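Local coordinates for protein ABC transporter (Caldanaerobius, PDB 4G68) that probably serves as the extracellular solute-binding component of an ABC transporter, capturing xylan-derived sugars for uptake by a thermophilic bacterium, at residues Phe47-Ala52 with Met349-Thr355; Asn93-Asp97 with Ser326-Tyr331; Trp102-Phe106 with Ile394-Gly398. All coordinates share one frame; numbering follows the deposited sequence.

Three contacts between sections far apart in sequence illustrate how loops at the ends of strands and helices hold a fold together. Along the chain come 47-52, 93-97 and 102-106, then 326-331, 349-355 and 394-398. The pairing 93-97 with 326-331 therefore lies within the span joined by contact 1, while contact 3 crosses both. Parallel strands 40-45 and 98-102 and antiparallel strand 317-325 belong to one mixed sheet, and helix 332-353 links contacts 2 and 1. The contact centres are 21 to 26 Å apart, with contacts 1 and 3 on opposite sides of the chain's centre. Because the segments of contact 3 alternate with those of the other two, early and late parts of the chain are interleaved.

Contact 1: residues Phe47-Ala52 with Met349-Thr355; sequences FTGEPA and MDYLIAT
Phe47 and Met349 reach for each other from opposite directions, and the methyl carbon of the methionine ends over one face of the phenyl ring. Met349 CE stands 4.2 Å from the centroid of the Phe47 ring and 14° off its normal, a CH-pi contact displaced somewhat toward the rim. The methionine chain runs out extended and then bends at its last torsion (chi3 80°), which carries the methyl group over the ring. Asp350 arrives differently: its side chain crosses that of Phe47 at about a right angle, with the carboxylate plane turned 54° from the ring, and Asp350 OD1 lies 4.0 Å from Phe47 CE1 in an oblique approach.

Beside this polar-aromatic corner the packing is aliphatic. Ile353 CD1 comes within 3.9 Å of Ala52 CA and also touches Pro51 CG at 4.2 Å, while Thr355 CG2 meets Ala52 CB at 4.0 Å. With its methyl turned this way, Thr355 directs its hydroxyl elsewhere: Thr355 OG1 donates to Asp350 OD1 over 2.6 Å, on the anti side of the carboxylate. This bond spans the point where helix 332-353 ends and Ala354 turns to positive phi. Pro51, preceded by a cis peptide, occupies the N-cap position of helix 52-66, so the contact sets one helix start against another helix end.

With an alanine here in place of Asp350, the Thr355 hydroxyl would lose its acceptor and would probably be free to turn, and a gap is likely to open beside the Phe47 ring. The other carboxylate oxygen lies close to Asp151, and two acids so near each other may raise the affinity of one for a proton. No hydrogen bond crosses between the two segments; their cohesion rests on apolar and CH-pi packing, while the Thr355-Asp350 bond, internal to 349-355, holds those two side chains together next to Phe47.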
ATOM      1  N   PHE C  47       3.690  -8.810   8.750  1.00 28.29           N
ATOM      2  CA  PHE C  47       2.611  -9.775   8.423  1.00 29.17           C
ATOM      3  C   PHE C  47       1.898 -10.426   9.623  1.00 31.57           C
ATOM      4  O   PHE C  47       2.101 -11.612   9.965  1.00 29.07           O
ATOM      5  CB  PHE C  47       3.092 -10.821   7.423  1.00 30.99           C
ATOM      6  CG  PHE C  47       3.368 -10.258   6.067  1.00 30.49           C
ATOM      7  CD1 PHE C  47       2.329  -9.921   5.203  1.00 31.70           C
ATOM      8  CD2 PHE C  47       4.679 -10.053   5.647  1.00 31.81           C
ATOM      9  CE1 PHE C  47       2.607  -9.396   3.942  1.00 32.34           C
ATOM     10  CE2 PHE C  47       4.956  -9.509   4.401  1.00 32.19           C
ATOM     11  CZ  PHE C  47       3.913  -9.188   3.538  1.00 29.88           C
ATOM     12  N   THR C  48       1.000  -9.647  10.209  1.00 31.48           N
ATOM     13  CA  THR C  48       0.407  -9.973  11.503  1.00 34.59           C
ATOM     14  C   THR C  48      -0.900 -10.765  11.417  1.00 39.69           C
ATOM     15  O   THR C  48      -1.195 -11.588  12.291  1.00 41.22           O
ATOM     16  CB  THR C  48       0.195  -8.683  12.298  1.00 32.54           C
ATOM     17  OG1 THR C  48      -0.506  -8.972  13.498  1.00 37.65           O
ATOM     18  CG2 THR C  48      -0.577  -7.651  11.496  1.00 29.00           C
ATOM     19  N   GLY C  49      -1.685 -10.507  10.365  1.00 40.95           N
ATOM     20  CA  GLY C  49      -3.006 -11.142  10.211  1.00 36.60           C
ATOM     21  C   GLY C  49      -2.926 -12.509   9.557  1.00 37.51           C
ATOM     22  O   GLY C  49      -1.925 -12.846   8.900  1.00 34.43           O
ATOM     23  N   GLU C  50      -3.990 -13.295   9.711  1.00 36.60           N
ATOM     24  CA  GLU C  50      -4.031 -14.651   9.138  1.00 34.75           C
ATOM     25  C   GLU C  50      -4.652 -14.655   7.729  1.00 33.60           C
ATOM     26  O   GLU C  50      -5.556 -13.875   7.448  1.00 31.30           O
ATOM     27  CB  GLU C  50      -4.796 -15.615  10.061  1.00 38.63           C
ATOM     28  CG  GLU C  50      -4.241 -15.755  11.478  1.00 38.76           C
ATOM     29  CD  GLU C  50      -2.865 -16.380  11.518  1.00 38.27           C
ATOM     30  OE1 GLU C  50      -2.446 -17.034  10.522  1.00 33.44           O
ATOM     31  OE2 GLU C  50      -2.208 -16.202  12.572  1.00 40.49           O
ATOM     32  N   PRO C  51      -4.197 -15.564   6.840  1.00 33.69           N
ATOM     33  CA  PRO C  51      -3.216 -16.624   7.070  1.00 33.52           C
ATOM     34  C   PRO C  51      -1.733 -16.235   6.803  1.00 32.72           C
ATOM     35  O   PRO C  51      -0.865 -17.117   6.852  1.00 32.80           O
ATOM     36  CB  PRO C  51      -3.683 -17.711   6.077  1.00 34.91           C
ATOM     37  CG  PRO C  51      -4.170 -16.906   4.909  1.00 33.18           C
ATOM     38  CD  PRO C  51      -4.851 -15.709   5.522  1.00 34.21           C
ATOM     39  N   ALA C  52      -1.448 -14.952   6.531  1.00 31.16           N
ATOM     40  CA  ALA C  52      -0.064 -14.496   6.240  1.00 28.05           C
ATOM     41  C   ALA C  52       0.895 -14.881   7.363  1.00 28.88           C
ATOM     42  O   ALA C  52       1.938 -15.483   7.088  1.00 29.08           O
ATOM     43  CB  ALA C  52       0.003 -13.004   5.969  1.00 27.51           C
ATOM     44  N   MET C 349       3.761 -16.132  -1.931  1.00 22.17           N
ATOM     45  CA  MET C 349       2.735 -16.170  -0.894  1.00 23.58           C
ATOM     46  C   MET C 349       1.691 -15.074  -1.211  1.00 22.95           C
ATOM     47  O   MET C 349       0.510 -15.362  -1.257  1.00 25.42           O
ATOM     48  CB  MET C 349       3.361 -15.896   0.492  1.00 23.11           C
ATOM     49  CG  MET C 349       2.341 -15.824   1.631  1.00 25.42           C
ATOM     50  SD  MET C 349       2.942 -15.101   3.167  1.00 18.99           S
ATOM     51  CE  MET C 349       2.848 -13.334   2.827  1.00 24.82           C
ATOM     52  N   ASP C 350       2.160 -13.840  -1.443  1.00 21.89           N
ATOM     53  CA  ASP C 350       1.306 -12.633  -1.679  1.00 21.98           C
ATOM     54  C   ASP C 350       0.335 -12.904  -2.813  1.00 24.56           C
ATOM     55  O   ASP C 350      -0.885 -12.669  -2.703  1.00 25.13           O
ATOM     56  CB  ASP C 350       2.186 -11.433  -2.118  1.00 22.91           C
ATOM     57  CG  ASP C 350       2.737 -10.618  -0.971  1.00 26.13           C
ATOM     58  OD1 ASP C 350       2.342 -10.864   0.204  1.00 24.88           O
ATOM     59  OD2 ASP C 350       3.590  -9.701  -1.264  1.00 24.36           O
ATOM     60  N   TYR C 351       0.898 -13.391  -3.916  1.00 24.05           N
ATOM     61  CA  TYR C 351       0.135 -13.790  -5.105  1.00 26.72           C
ATOM     62  C   TYR C 351      -0.974 -14.825  -4.805  1.00 27.90           C
ATOM     63  O   TYR C 351      -2.131 -14.656  -5.255  1.00 28.56           O
ATOM     64  CB  TYR C 351       1.098 -14.333  -6.160  1.00 30.41           C
ATOM     65  CG  TYR C 351       0.495 -14.574  -7.539  1.00 31.67           C
ATOM     66  CD1 TYR C 351      -0.401 -13.654  -8.100  1.00 35.38           C
ATOM     67  CD2 TYR C 351       0.844 -15.695  -8.281  1.00 35.95           C
ATOM     68  CE1 TYR C 351      -0.955 -13.857  -9.352  1.00 37.60           C
ATOM     69  CE2 TYR C 351       0.308 -15.914  -9.553  1.00 37.03           C
ATOM     70  CZ  TYR C 351      -0.583 -14.991 -10.080  1.00 38.80           C
ATOM     71  OH  TYR C 351      -1.112 -15.201 -11.330  1.00 40.39           O
ATOM     72  N   LEU C 352      -0.639 -15.847  -4.012  1.00 24.38           N
ATOM     73  CA  LEU C 352      -1.571 -16.926  -3.706  1.00 26.10           C
ATOM     74  C   LEU C 352      -2.694 -16.509  -2.760  1.00 27.91           C
ATOM     75  O   LEU C 352      -3.844 -16.896  -2.957  1.00 28.47           O
ATOM     76  CB  LEU C 352      -0.814 -18.112  -3.110  1.00 29.62           C
ATOM     77  CG  LEU C 352      -0.024 -18.916  -4.153  1.00 30.24           C
ATOM     78  CD1 LEU C 352       1.005 -19.827  -3.492  1.00 31.50           C
ATOM     79  CD2 LEU C 352      -1.028 -19.729  -4.974  1.00 29.02           C
ATOM     80  N   ILE C 353      -2.355 -15.703  -1.759  1.00 24.78           N
ATOM     81  CA  ILE C 353      -3.287 -15.281  -0.739  1.00 23.98           C
ATOM     82  C   ILE C 353      -3.811 -13.826  -0.847  1.00 24.33           C
ATOM     83  O   ILE C 353      -4.646 -13.422  -0.026  1.00 27.38           O
ATOM     84  CB  ILE C 353      -2.776 -15.637   0.675  1.00 25.69           C
ATOM     85  CG1 ILE C 353      -1.718 -14.632   1.152  1.00 26.68           C
ATOM     86  CG2 ILE C 353      -2.223 -17.078   0.696  1.00 23.39           C
ATOM     87  CD1 ILE C 353      -1.245 -14.887   2.581  1.00 27.32           C
ATOM     88  N   ALA C 354      -3.328 -13.063  -1.832  1.00 20.06           N
ATOM     89  CA  ALA C 354      -3.799 -11.690  -2.114  1.00 20.75           C
ATOM     90  C   ALA C 354      -3.443 -10.627  -1.038  1.00 20.26           C
ATOM     91  O   ALA C 354      -4.080  -9.581  -0.930  1.00 19.53           O
ATOM     92  CB  ALA C 354      -5.298 -11.665  -2.509  1.00 17.40           C
ATOM     93  N   THR C 355      -2.385 -10.910  -0.284  1.00 21.97           N
ATOM     94  CA  THR C 355      -1.792  -9.929   0.637  1.00 23.19           C
ATOM     95  C   THR C 355      -0.890  -8.943  -0.097  1.00 23.59           C
ATOM     96  O   THR C 355      -0.513  -7.897   0.458  1.00 20.46           O
ATOM     97  CB  THR C 355      -0.915 -10.584   1.749  1.00 23.82           C
ATOM     98  OG1 THR C 355       0.038 -11.505   1.167  1.00 22.92           O
ATOM     99  CG2 THR C 355      -1.763 -11.239   2.807  1.00 22.88           C
TER

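Contact 2: residues Asn93-Asp97 with Ser326-Tyr331; sequences NEAPD and SANSKY
Ser329 and Asp97 meet through a very short hydrogen bond, the serine OG donating to Asp97 OD1 at 2.5 Å. The serine hydroxyl points across because it stands anti to its own backbone nitrogen (chi1 -175°). Next along, Ser326 makes two bonds to successive carbonyls of the facing loop. Its OG donates to Pro96 O at 2.8 Å, lying nearly in line with the C=O bond (164°), and its backbone N donates to Asp97 O at 3.0 Å. At the far end Asn328 ND2 donates a hydrogen bond to Asn93 O over 3.1 Å; the acceptor lies in the plane of the Asn328 amide, whereas the donor sits well above the plane of the Asn93 carbonyl. A water bridges Ala95 O, at 2.7 Å, and Asn328 OD1, donating to both, so both ends of the Asn328 amide are engaged.

Behind these partners stand the elements that position them. A type I turn from Ser326 to Ser329 lets all three polar side chains face the same loop. Ser329 OG also accepts from Tyr331 N at 3.3 Å, an ST turn that ties the serine to the N-cap residue of helix 332-353. The other oxygen of Asp97 takes the backbone N-H of Thr42, in strand 40-45.

The loops join just beyond the paired ends of antiparallel strands 98-102 and 317-325. Asp97 thus links three chain sections, its carboxylate bonded to two of them, and side-chain donors bond to the carbonyls of Pro96 and Asn93, while the Ser326 N to Asp97 O bond is made by the backbone alone.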
ATOM      1  N   ASN C  93      21.268   2.056  15.488  1.00 34.27           N
ATOM      2  CA  ASN C  93      22.187   1.010  15.026  1.00 34.43           C
ATOM      3  C   ASN C  93      21.873  -0.379  15.587  1.00 34.46           C
ATOM      4  O   ASN C  93      22.771  -1.190  15.845  1.00 29.80           O
ATOM      5  CB  ASN C  93      23.647   1.409  15.278  1.00 33.25           C
ATOM      6  CG  ASN C  93      24.051   2.623  14.463  1.00 34.32           C
ATOM      7  OD1 ASN C  93      24.614   3.594  14.986  1.00 36.08           O
ATOM      8  ND2 ASN C  93      23.729   2.592  13.179  1.00 35.08           N
ATOM      9  N   GLU C  94      20.585  -0.652  15.774  1.00 32.93           N
ATOM     10  CA  GLU C  94      20.152  -1.895  16.417  1.00 32.06           C
ATOM     11  C   GLU C  94      19.066  -2.556  15.590  1.00 30.91           C
ATOM     12  O   GLU C  94      18.195  -3.268  16.134  1.00 31.12           O
ATOM     13  CB  GLU C  94      19.604  -1.605  17.800  1.00 33.20           C
ATOM     14  CG  GLU C  94      20.473  -0.651  18.577  1.00 37.66           C
ATOM     15  CD  GLU C  94      20.057  -0.519  20.009  1.00 38.16           C
ATOM     16  OE1 GLU C  94      20.977  -0.523  20.845  1.00 44.87           O
ATOM     17  OE2 GLU C  94      18.842  -0.433  20.306  1.00 37.91           O
ATOM     18  N   ALA C  95      19.126  -2.301  14.280  1.00 28.40           N
ATOM     19  CA  ALA C  95      18.260  -2.981  13.306  1.00 25.61           C
ATOM     20  C   ALA C  95      18.639  -4.469  13.129  1.00 26.94           C
ATOM     21  O   ALA C  95      19.819  -4.836  13.323  1.00 28.35           O
ATOM     22  CB  ALA C  95      18.293  -2.243  11.985  1.00 25.05           C
ATOM     23  N   PRO C  96      17.657  -5.319  12.732  1.00 23.24           N
ATOM     24  CA  PRO C  96      17.868  -6.727  12.474  1.00 24.57           C
ATOM     25  C   PRO C  96      18.703  -6.902  11.240  1.00 23.59           C
ATOM     26  O   PRO C  96      18.935  -5.947  10.526  1.00 24.64           O
ATOM     27  CB  PRO C  96      16.464  -7.242  12.174  1.00 26.48           C
ATOM     28  CG  PRO C  96      15.816  -6.084  11.468  1.00 24.54           C
ATOM     29  CD  PRO C  96      16.311  -4.881  12.252  1.00 24.16           C
ATOM     30  N   ASP C  97      19.162  -8.128  11.021  1.00 24.24           N
ATOM     31  CA  ASP C  97      19.939  -8.475   9.831  1.00 26.43           C
ATOM     32  C   ASP C  97      19.117  -8.167   8.597  1.00 26.50           C
ATOM     33  O   ASP C  97      19.619  -7.522   7.658  1.00 23.52           O
ATOM     34  CB  ASP C  97      20.243  -9.987   9.855  1.00 26.15           C
ATOM     35  CG  ASP C  97      21.169 -10.374  10.977  1.00 29.65           C
ATOM     36  OD1 ASP C  97      22.361  -9.931  10.941  1.00 32.63           O
ATOM     37  OD2 ASP C  97      20.694 -11.073  11.905  1.00 26.45           O
ATOM     38  N   SER C 326      20.743  -4.847   6.933  1.00 26.12           N
ATOM     39  CA  SER C 326      21.467  -3.803   7.689  1.00 27.41           C
ATOM     40  C   SER C 326      22.962  -3.747   7.373  1.00 26.55           C
ATOM     41  O   SER C 326      23.589  -4.784   7.208  1.00 26.13           O
ATOM     42  CB  SER C 326      21.257  -4.006   9.175  1.00 29.94           C
ATOM     43  OG  SER C 326      19.949  -3.549   9.462  1.00 33.12           O
ATOM     44  N   ALA C 327      23.521  -2.529   7.309  1.00 27.84           N
ATOM     45  CA  ALA C 327      24.935  -2.339   6.941  1.00 26.77           C
ATOM     46  C   ALA C 327      25.827  -2.992   8.003  1.00 28.66           C
ATOM     47  O   ALA C 327      26.887  -3.524   7.679  1.00 30.78           O
ATOM     48  CB  ALA C 327      25.262  -0.835   6.809  1.00 24.29           C
ATOM     49  N   ASN C 328      25.350  -3.011   9.253  1.00 29.23           N
ATOM     50  CA  ASN C 328      26.116  -3.579  10.401  1.00 29.90           C
ATOM     51  C   ASN C 328      25.798  -5.035  10.749  1.00 31.32           C
ATOM     52  O   ASN C 328      26.107  -5.519  11.851  1.00 32.05           O
ATOM     53  CB  ASN C 328      26.007  -2.676  11.641  1.00 31.94           C
ATOM     54  CG  ASN C 328      24.644  -2.730  12.294  1.00 31.61           C
ATOM     55  OD1 ASN C 328      23.685  -3.319  11.748  1.00 31.54           O
ATOM     56  ND2 ASN C 328      24.536  -2.117  13.465  1.00 32.50           N
ATOM     57  N   SER C 329      25.177  -5.759   9.820  1.00 28.56           N
ATOM     58  CA  SER C 329      25.030  -7.195  10.026  1.00 31.91           C
ATOM     59  C   SER C 329      26.449  -7.793  10.129  1.00 34.09           C
ATOM     60  O   SER C 329      27.393  -7.359   9.443  1.00 33.85           O
ATOM     61  CB  SER C 329      24.211  -7.897   8.918  1.00 27.88           C
ATOM     62  OG  SER C 329      24.017  -9.287   9.250  1.00 24.36           O
ATOM     63  N   LYS C 330      26.591  -8.749  11.032  1.00 36.34           N
ATOM     64  CA  LYS C 330      27.834  -9.505  11.152  1.00 40.16           C
ATOM     65  C   LYS C 330      27.948 -10.545  10.010  1.00 43.31           C
ATOM     66  O   LYS C 330      29.045 -10.905   9.568  1.00 45.83           O
ATOM     67  CB  LYS C 330      27.829 -10.213  12.497  1.00 40.96           C
ATOM     68  CG  LYS C 330      27.564  -9.304  13.674  1.00 43.75           C
ATOM     69  CD  LYS C 330      28.822  -8.563  14.070  1.00 49.40           C
ATOM     70  CE  LYS C 330      28.744  -8.012  15.488  1.00 53.51           C
ATOM     71  NZ  LYS C 330      28.776  -9.083  16.529  1.00 54.12           N
ATOM     72  N   TYR C 331      26.799 -11.007   9.520  1.00 41.34           N
ATOM     73  CA  TYR C 331      26.755 -12.087   8.530  1.00 39.11           C
ATOM     74  C   TYR C 331      26.114 -11.619   7.237  1.00 36.82           C
ATOM     75  O   TYR C 331      24.992 -12.085   6.861  1.00 28.71           O
ATOM     76  CB  TYR C 331      25.969 -13.254   9.094  1.00 37.39           C
ATOM     77  CG  TYR C 331      26.209 -13.437  10.558  1.00 38.72           C
ATOM     78  CD1 TYR C 331      27.395 -13.997  11.023  1.00 36.15           C
ATOM     79  CD2 TYR C 331      25.244 -13.057  11.484  1.00 38.04           C
ATOM     80  CE1 TYR C 331      27.617 -14.157  12.380  1.00 37.53           C
ATOM     81  CE2 TYR C 331      25.456 -13.211  12.841  1.00 37.46           C
ATOM     82  CZ  TYR C 331      26.634 -13.769  13.281  1.00 38.32           C
ATOM     83  OH  TYR C 331      26.817 -13.926  14.652  1.00 40.97           O
TER
HETATM   84  O   HOH W   1      21.915  -5.833  12.037  1.00 23.92           O

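Contact 3: residues Trp102-Phe106 with Ile394-Gly398; sequences WAGGF and IYLSG
Ile394 lays its side chain across that of Trp102 at about a right angle. Its CG1 lies beside the backbone nitrogen (chi1 -69°) and the chain then runs straight out, which brings Ile394 CD1 to 3.6 Å from Trp102 CD1 in an oblique approach. The other branch, Ile394 CG2, rests 3.5 Å from Ala103 O. Ile394 O accepts a weak hydrogen bond from Phe106 N, 3.1 Å long and bent to 134°. Trp102 also makes a cation-pi contact with Lys83, and its six-membered ring edge leans over one face of Phe106.

At Tyr395 the contact passes to the backbone. Gly105 CA directs a CH toward Tyr395 O at 3.3 Å, with 158° at the hydrogen, and there is no room for anything larger: a beta carbon at Gly105 would collide with the carbonyl oxygens of both Ile394 and Tyr395. This close approach joins the loop after strand 98-102 of the mixed sheet, in a fold of the periplasmic-binding-protein type, to the end of the short helix 392-395.

Leu396 then leaves helical geometry, turning its side chain from Gly105 and onto Leu224 of helix 217-224. Ser397 closes back on that loop, its CB 3.2 Å from Gly105 O.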
ATOM      1  N   TRP C 102       9.458  -0.158   2.903  1.00 18.91           N
ATOM      2  CA  TRP C 102       8.846   0.474   1.747  1.00 21.86           C
ATOM      3  C   TRP C 102       9.926   1.178   1.017  1.00 22.27           C
ATOM      4  O   TRP C 102      10.630   2.026   1.556  1.00 22.74           O
ATOM      5  CB  TRP C 102       7.738   1.453   2.127  1.00 19.29           C
ATOM      6  CG  TRP C 102       6.584   0.730   2.785  1.00 21.93           C
ATOM      7  CD1 TRP C 102       5.494   0.154   2.169  1.00 20.62           C
ATOM      8  CD2 TRP C 102       6.417   0.468   4.210  1.00 19.70           C
ATOM      9  NE1 TRP C 102       4.678  -0.450   3.086  1.00 22.82           N
ATOM     10  CE2 TRP C 102       5.168  -0.277   4.345  1.00 22.44           C
ATOM     11  CE3 TRP C 102       7.149   0.776   5.351  1.00 21.26           C
ATOM     12  CZ2 TRP C 102       4.678  -0.685   5.591  1.00 21.95           C
ATOM     13  CZ3 TRP C 102       6.650   0.393   6.600  1.00 21.59           C
ATOM     14  CH2 TRP C 102       5.448  -0.334   6.722  1.00 25.35           C
ATOM     15  N   ALA C 103      10.103   0.779  -0.222  1.00 25.71           N
ATOM     16  CA  ALA C 103      11.189   1.306  -1.039  1.00 26.41           C
ATOM     17  C   ALA C 103      10.849   2.709  -1.490  1.00 30.02           C
ATOM     18  O   ALA C 103       9.670   3.105  -1.466  1.00 32.25           O
ATOM     19  CB  ALA C 103      11.402   0.421  -2.244  1.00 29.20           C
ATOM     20  N   GLY C 104      11.882   3.431  -1.935  1.00 30.84           N
ATOM     21  CA  GLY C 104      11.732   4.819  -2.335  1.00 28.93           C
ATOM     22  C   GLY C 104      11.978   5.753  -1.160  1.00 30.06           C
ATOM     23  O   GLY C 104      12.892   5.516  -0.349  1.00 30.68           O
ATOM     24  N   GLY C 105      11.194   6.835  -1.121  1.00 26.53           N
ATOM     25  CA  GLY C 105      11.226   7.870  -0.041  1.00 26.84           C
ATOM     26  C   GLY C 105      11.292   7.463   1.422  1.00 28.17           C
ATOM     27  O   GLY C 105      12.085   8.053   2.183  1.00 28.69           O
ATOM     28  N   PHE C 106      10.490   6.466   1.825  1.00 24.76           N
ATOM     29  CA  PHE C 106      10.497   5.980   3.220  1.00 21.73           C
ATOM     30  C   PHE C 106      11.860   5.451   3.591  1.00 23.62           C
ATOM     31  O   PHE C 106      12.310   5.602   4.720  1.00 22.02           O
ATOM     32  CB  PHE C 106       9.507   4.846   3.360  1.00 20.89           C
ATOM     33  CG  PHE C 106       9.431   4.240   4.750  1.00 22.56           C
ATOM     34  CD1 PHE C 106       8.535   4.760   5.697  1.00 23.25           C
ATOM     35  CD2 PHE C 106      10.183   3.100   5.095  1.00 22.20           C
ATOM     36  CE1 PHE C 106       8.434   4.192   6.983  1.00 26.00           C
ATOM     37  CE2 PHE C 106      10.052   2.520   6.364  1.00 22.12           C
ATOM     38  CZ  PHE C 106       9.174   3.057   7.298  1.00 24.70           C
ATOM     39  N   ILE C 394       4.648   7.079   1.600  1.00 24.32           N
ATOM     40  CA  ILE C 394       5.813   6.258   1.167  1.00 25.88           C
ATOM     41  C   ILE C 394       6.737   7.059   0.277  1.00 23.26           C
ATOM     42  O   ILE C 394       7.916   6.681   0.163  1.00 23.21           O
ATOM     43  CB  ILE C 394       5.412   5.066   0.283  1.00 28.87           C
ATOM     44  CG1 ILE C 394       4.654   4.014   1.069  1.00 35.53           C
ATOM     45  CG2 ILE C 394       6.634   4.439  -0.439  1.00 36.14           C
ATOM     46  CD1 ILE C 394       4.147   2.895   0.172  1.00 30.63           C
ATOM     47  N   TYR C 395       6.209   8.061  -0.457  1.00 25.29           N
ATOM     48  CA  TYR C 395       7.035   8.833  -1.450  1.00 23.88           C
ATOM     49  C   TYR C 395       7.784   9.985  -0.718  1.00 26.81           C
ATOM     50  O   TYR C 395       8.981  10.197  -0.904  1.00 25.81           O
ATOM     51  CB  TYR C 395       6.196   9.364  -2.654  1.00 23.62           C
ATOM     52  CG  TYR C 395       6.982   9.918  -3.856  1.00 24.16           C
ATOM     53  CD1 TYR C 395       7.203   9.116  -4.994  1.00 24.07           C
ATOM     54  CD2 TYR C 395       7.518  11.216  -3.849  1.00 22.85           C
ATOM     55  CE1 TYR C 395       7.930   9.585  -6.100  1.00 24.61           C
ATOM     56  CE2 TYR C 395       8.256  11.710  -4.939  1.00 23.95           C
ATOM     57  CZ  TYR C 395       8.432  10.899  -6.072  1.00 23.24           C
ATOM     58  OH  TYR C 395       9.146  11.379  -7.172  1.00 23.79           O
ATOM     59  N   LEU C 396       7.065  10.731   0.111  1.00 25.42           N
ATOM     60  CA  LEU C 396       7.669  11.694   1.001  1.00 25.32           C
ATOM     61  C   LEU C 396       8.239  10.923   2.164  1.00 28.04           C
ATOM     62  O   LEU C 396       7.914   9.749   2.328  1.00 23.82           O
ATOM     63  CB  LEU C 396       6.584  12.661   1.486  1.00 27.52           C
ATOM     64  CG  LEU C 396       5.824  13.389   0.376  1.00 27.55           C
ATOM     65  CD1 LEU C 396       4.573  14.088   0.906  1.00 32.95           C
ATOM     66  CD2 LEU C 396       6.715  14.423  -0.343  1.00 28.87           C
ATOM     67  N   SER C 397       9.086  11.559   2.975  1.00 30.06           N
ATOM     68  CA  SER C 397       9.560  10.899   4.207  1.00 31.87           C
ATOM     69  C   SER C 397       9.469  11.863   5.367  1.00 34.00           C
ATOM     70  O   SER C 397       9.238  13.058   5.164  1.00 33.58           O
ATOM     71  CB  SER C 397      10.999  10.387   4.079  1.00 35.15           C
ATOM     72  OG  SER C 397      11.826  11.364   3.464  1.00 38.92           O
ATOM     73  N   GLY C 398       9.610  11.303   6.570  1.00 34.73           N
ATOM     74  CA  GLY C 398       9.784  12.042   7.799  1.00 33.94           C
ATOM     75  C   GLY C 398       8.633  12.955   8.099  1.00 36.09           C
ATOM     76  O   GLY C 398       7.440  12.560   8.079  1.00 37.16           O
TER